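Local coordinates for hypothetical protein (Pseudomonas aeruginosa, PDB 1U69) that is of unknown function but belongs to the PhnB-like branch of the glyoxalase clan and has been proposed as a potential drug-resistance protein, at residues L18-Y24 with V54-V58. Sequence-based numbering, arbitrary orientation.
Sequences LEAATFY and VEFRV
F56 lays one ring face against the helix backbone at A21, whose CB lies 3.7 Å from F56 CD2 and 3.8 Å from V54 CG1, so the methyl is wedged between the phenyl ring and a valine branch. F56 CG stands between its own backbone N and carbonyl carbon (chi1 67°), and this torsion turns the ring's CE1–CZ side to the Y24 ring. There the closest carbons are Y24 CD2 and F56 CE1, 3.5 Å apart. With planes inclined at 44° and centroids separated by 5.6 Å, the two rings are neither stacked nor T-shaped; F56 CE1 comes in near the plane of the tyrosine, at its edge. Helix 17-27 packs along one face of the sheet formed by strands 7-13, 61-67, 51-58 and 31-38, in an arrangement consistent with the βαβββ module of the glyoxalase clan. The evidence is that the axes of segments 18-24 and 54-58 come within 8.9 Å, their directions 25° apart, and that V54, F56 and V58 all point their CB atoms toward the helix, as A21 and Y24 do toward the strand. At one end V54 CG2 rests 3.7 Å from L18 N; at the other, V58 CG1 meets Y24 CB at 3.8 Å. No hydrogen bond links the segments, so apolar contact joins them. The tyrosine's polar end is served elsewhere: Y24 OH hydrogen-bonds to D112 and Y13, while W118 meets the ring edge-to-face.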
loop_
_atom_site.group_PDB
_atom_site.type_symbol
_atom_site.label_atom_id
_atom_site.label_comp_id
_atom_site.label_asym_id
_atom_site.label_seq_id
_atom_site.Cartn_x
_atom_site.Cartn_y
_atom_site.Cartn_z
ATOM N N LEU A 18 -14.530 -1.639 20.463
ATOM C CA LEU A 18 -14.438 -3.077 20.207
ATOM C C LEU A 18 -15.559 -3.536 19.277
ATOM O O LEU A 18 -15.315 -4.325 18.377
ATOM C CB LEU A 18 -14.442 -3.884 21.507
ATOM C CG LEU A 18 -14.223 -5.400 21.358
ATOM C CD1 LEU A 18 -12.956 -5.742 20.561
ATOM C CD2 LEU A 18 -14.187 -6.047 22.752
ATOM N N GLU A 19 -16.778 -3.048 19.503
ATOM C CA GLU A 19 -17.921 -3.413 18.665
ATOM C C GLU A 19 -17.675 -2.986 17.229
ATOM O O GLU A 19 -17.949 -3.749 16.310
ATOM C CB GLU A 19 -19.236 -2.781 19.152
ATOM C CG GLU A 19 -20.454 -3.176 18.295
ATOM C CD GLU A 19 -21.714 -2.388 18.602
ATOM O OE1 GLU A 19 -21.839 -1.872 19.739
ATOM O OE2 GLU A 19 -22.596 -2.299 17.712
ATOM N N ALA A 20 -17.189 -1.751 17.055
ATOM C CA ALA A 20 -16.911 -1.203 15.731
ATOM C C ALA A 20 -15.850 -2.010 15.025
ATOM O O ALA A 20 -16.052 -2.433 13.896
ATOM C CB ALA A 20 -16.490 0.238 15.832
ATOM N N ALA A 21 -14.719 -2.236 15.698
ATOM C CA ALA A 21 -13.594 -2.976 15.117
ATOM C C ALA A 21 -14.030 -4.378 14.697
ATOM O O ALA A 21 -13.663 -4.871 13.624
ATOM C CB ALA A 21 -12.461 -3.052 16.109
ATOM N N THR A 22 -14.819 -5.010 15.553
ATOM C CA THR A 22 -15.318 -6.346 15.289
ATOM C C THR A 22 -16.220 -6.326 14.059
ATOM O O THR A 22 -16.136 -7.201 13.205
ATOM C CB THR A 22 -16.087 -6.871 16.503
ATOM O OG1 THR A 22 -15.193 -6.982 17.618
ATOM C CG2 THR A 22 -16.578 -8.283 16.255
ATOM N N PHE A 23 -17.099 -5.332 13.985
ATOM C CA PHE A 23 -17.966 -5.162 12.820
ATOM C C PHE A 23 -17.160 -4.970 11.538
ATOM O O PHE A 23 -17.474 -5.563 10.512
ATOM C CB PHE A 23 -18.919 -3.970 13.035
ATOM C CG PHE A 23 -19.743 -3.610 11.814
ATOM C CD1 PHE A 23 -20.812 -4.384 11.431
ATOM C CD2 PHE A 23 -19.427 -2.501 11.049
ATOM C CE1 PHE A 23 -21.550 -4.055 10.296
ATOM C CE2 PHE A 23 -20.171 -2.169 9.919
ATOM C CZ PHE A 23 -21.228 -2.951 9.552
ATOM N N TYR A 24 -16.133 -4.129 11.580
ATOM C CA TYR A 24 -15.365 -3.877 10.375
ATOM C C TYR A 24 -14.677 -5.174 9.945
ATOM O O TYR A 24 -14.599 -5.481 8.765
ATOM C CB TYR A 24 -14.318 -2.786 10.589
ATOM C CG TYR A 24 -14.821 -1.431 11.048
ATOM C CD1 TYR A 24 -16.057 -0.916 10.642
ATOM C CD2 TYR A 24 -14.036 -0.644 11.880
ATOM C CE1 TYR A 24 -16.491 0.339 11.067
ATOM C CE2 TYR A 24 -14.452 0.615 12.290
ATOM C CZ TYR A 24 -15.690 1.096 11.898
ATOM O OH TYR A 24 -16.090 2.349 12.313
ATOM N N VAL A 54 -8.461 -0.343 20.925
ATOM C CA VAL A 54 -8.500 -1.592 20.171
ATOM C C VAL A 54 -7.674 -1.389 18.903
ATOM O O VAL A 54 -7.953 -0.479 18.118
ATOM C CB VAL A 54 -9.935 -1.959 19.768
ATOM C CG1 VAL A 54 -9.934 -3.261 18.991
ATOM C CG2 VAL A 54 -10.872 -2.041 20.997
ATOM N N GLU A 55 -6.653 -2.214 18.719
ATOM C CA GLU A 55 -5.893 -2.211 17.472
ATOM C C GLU A 55 -6.631 -3.068 16.463
ATOM O O GLU A 55 -7.070 -4.164 16.776
ATOM C CB GLU A 55 -4.476 -2.743 17.677
ATOM C CG GLU A 55 -3.603 -1.950 18.638
ATOM C CD GLU A 55 -2.239 -2.601 18.819
ATOM O OE1 GLU A 55 -1.605 -2.956 17.802
ATOM O OE2 GLU A 55 -1.814 -2.792 19.959
ATOM N N PHE A 56 -6.793 -2.556 15.247
ATOM C CA PHE A 56 -7.398 -3.327 14.171
ATOM C C PHE A 56 -6.837 -2.899 12.833
ATOM O O PHE A 56 -6.131 -1.907 12.763
ATOM C CB PHE A 56 -8.934 -3.250 14.214
ATOM C CG PHE A 56 -9.529 -1.876 13.913
ATOM C CD1 PHE A 56 -10.002 -1.566 12.642
ATOM C CD2 PHE A 56 -9.684 -0.928 14.921
ATOM C CE1 PHE A 56 -10.579 -0.317 12.383
ATOM C CE2 PHE A 56 -10.289 0.293 14.659
ATOM C CZ PHE A 56 -10.725 0.589 13.395
ATOM N N ARG A 57 -7.079 -3.694 11.797
ATOM C CA ARG A 57 -6.595 -3.371 10.460
ATOM C C ARG A 57 -7.744 -3.468 9.506
ATOM O O ARG A 57 -8.505 -4.439 9.561
ATOM C CB ARG A 57 -5.484 -4.338 10.029
ATOM C CG ARG A 57 -4.767 -3.959 8.731
ATOM C CD ARG A 57 -3.703 -4.957 8.316
ATOM N NE ARG A 57 -4.205 -6.287 8.615
ATOM C CZ ARG A 57 -3.772 -7.067 9.609
ATOM N NH1 ARG A 57 -2.748 -6.712 10.391
ATOM N NH2 ARG A 57 -4.339 -8.239 9.794
ATOM N N VAL A 58 -7.901 -2.474 8.634
ATOM C CA VAL A 58 -8.914 -2.553 7.584
ATOM C C VAL A 58 -8.305 -2.380 6.201
ATOM O O VAL A 58 -7.855 -1.310 5.852
ATOM C CB VAL A 58 -10.098 -1.540 7.775
ATOM C CG1 VAL A 58 -10.971 -1.989 8.908
ATOM C CG2 VAL A 58 -9.627 -0.126 8.028
#